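Local coordinates for cutm, flavoprotein of carbon monoxide dehydrogenase (Hydrogenophaga pseudoflava, PDB 1FFV), which binds FAD and probably passes electrons from the oxidation of carbon monoxide on to an external acceptor, as the flavoprotein subunit of carbon monoxide dehydrogenase, at residues Cys198-Arg203 with Arg277-Ala282. Sequence-based numbering, arbitrary orientation.
Sequences CAVVMR and RALNAA
V200 straddles the seam between strand and helix, its two methyls meeting two alanines one helical turn apart. CG1 of V200, anti to the backbone N (chi1 164°), presses on the CB of A282 at 3.5 Å, slightly tighter than ordinary van der Waals contact. The other branch, CG2 of V200, meets the CB of A278 at 3.6 Å and also touches CD2 of L279, 4.0 Å away. L279 leaves the helix off to the side of the strand, but with its CG anti to the carbonyl carbon the end of the side chain comes nearer; the valine and leucine side chains cross at about a right angle. A beta-branched residue suits this place because it serves both alanines at once.

A278 and A282, four residues apart, lie on the same face of the helix, and their small methyls let the backbones come close: the segment axes approach to 8.0 Å. The alternation of a beta strand turns C198, V200 and M202 to the helix, and A199 and V201 to the other side of the sheet. On one side of V200, the thiol of C198 lies against A278, its SG 3.7 Å from the CB. On the other, M202, with CG between its backbone N and carbonyl carbon (chi1 78°) and an extended chi2, carries SD to 3.9 Å from the CB of A282; the flexible thioether can fit such a curved surface. No hydrogen bond crosses the contact; apolar side-chain contacts dominate, though the sulfur of M202 also lies near the carbonyl O of L279.

C198, V200 and M202 thus form part of the floor on which helix 264-285 packs along one face of the antiparallel sheet of the C-terminal domain, its segment at 32° to that of strand 196-205. This strand runs between 180-186 and 208-217; A278 also touches E184 on the former, while M202 reaches V209 and I212 on the latter.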
# COMPACT_ATOMS: atom_id res chain seq x y z
N CYS C 198 -0.75 -27.99 49.75
CA CYS C 198 -0.58 -28.06 51.19
C CYS C 198 0.70 -27.39 51.65
O CYS C 198 1.79 -27.71 51.18
CB CYS C 198 -0.61 -29.50 51.70
SG CYS C 198 -0.17 -29.65 53.48
N ALA C 199 0.54 -26.43 52.56
CA ALA C 199 1.66 -25.70 53.14
C ALA C 199 1.91 -26.26 54.54
O ALA C 199 0.96 -26.49 55.30
CB ALA C 199 1.34 -24.21 53.21
N VAL C 200 3.18 -26.48 54.85
CA VAL C 200 3.58 -27.02 56.15
C VAL C 200 4.83 -26.35 56.71
O VAL C 200 5.78 -26.06 55.99
CB VAL C 200 3.89 -28.54 56.06
CG1 VAL C 200 4.68 -29.01 57.29
CG2 VAL C 200 2.62 -29.35 55.94
N VAL C 201 4.81 -26.09 58.02
CA VAL C 201 5.95 -25.55 58.75
C VAL C 201 5.99 -26.43 59.99
O VAL C 201 4.96 -26.63 60.64
CB VAL C 201 5.76 -24.07 59.17
CG1 VAL C 201 7.00 -23.59 59.92
CG2 VAL C 201 5.52 -23.18 57.96
N MET C 202 7.16 -27.01 60.29
CA MET C 202 7.28 -27.87 61.45
C MET C 202 8.66 -27.83 62.12
O MET C 202 9.66 -27.49 61.50
CB MET C 202 6.92 -29.33 61.11
CG MET C 202 8.00 -30.11 60.37
SD MET C 202 7.51 -31.84 60.01
CE MET C 202 7.89 -32.58 61.46
N ARG C 203 8.67 -28.15 63.41
CA ARG C 203 9.90 -28.20 64.19
C ARG C 203 10.03 -29.60 64.76
O ARG C 203 9.03 -30.28 65.02
CB ARG C 203 9.91 -27.15 65.30
CG ARG C 203 10.50 -25.81 64.89
CD ARG C 203 10.43 -24.80 66.03
NE ARG C 203 9.44 -23.76 65.75
CZ ARG C 203 8.52 -23.35 66.61
NH1 ARG C 203 8.43 -23.87 67.83
NH2 ARG C 203 7.64 -22.44 66.22
N ARG C 277 3.01 -35.66 51.27
CA ARG C 277 4.24 -35.17 50.64
C ARG C 277 4.83 -33.96 51.35
O ARG C 277 6.05 -33.84 51.49
CB ARG C 277 4.01 -34.85 49.16
CG ARG C 277 3.72 -36.07 48.31
CD ARG C 277 3.39 -35.73 46.87
NE ARG C 277 3.26 -36.95 46.08
CZ ARG C 277 3.44 -37.02 44.77
NH1 ARG C 277 3.76 -35.94 44.06
NH2 ARG C 277 3.35 -38.21 44.16
N ALA C 278 3.97 -33.05 51.81
CA ALA C 278 4.43 -31.84 52.50
C ALA C 278 5.07 -32.19 53.85
O ALA C 278 6.18 -31.76 54.15
CB ALA C 278 3.26 -30.87 52.70
N LEU C 279 4.36 -32.99 54.64
CA LEU C 279 4.85 -33.42 55.94
C LEU C 279 6.20 -34.12 55.80
O LEU C 279 7.14 -33.84 56.55
CB LEU C 279 3.84 -34.35 56.61
CG LEU C 279 2.52 -33.70 57.03
CD1 LEU C 279 1.53 -34.77 57.45
CD2 LEU C 279 2.75 -32.70 58.14
N ASN C 280 6.30 -35.00 54.80
CA ASN C 280 7.53 -35.75 54.55
C ASN C 280 8.68 -34.85 54.11
O ASN C 280 9.81 -35.02 54.57
CB ASN C 280 7.29 -36.85 53.51
CG ASN C 280 6.75 -38.12 54.13
OD1 ASN C 280 5.61 -38.52 53.86
ND2 ASN C 280 7.56 -38.77 54.97
N ALA C 281 8.39 -33.90 53.24
CA ALA C 281 9.41 -32.98 52.74
C ALA C 281 9.82 -32.03 53.86
O ALA C 281 10.99 -31.65 53.96
CB ALA C 281 8.88 -32.20 51.55
N ALA C 282 8.85 -31.65 54.70
CA ALA C 282 9.12 -30.75 55.81
C ALA C 282 10.03 -31.42 56.83
O ALA C 282 11.03 -30.84 57.25
CB ALA C 282 7.82 -30.32 56.47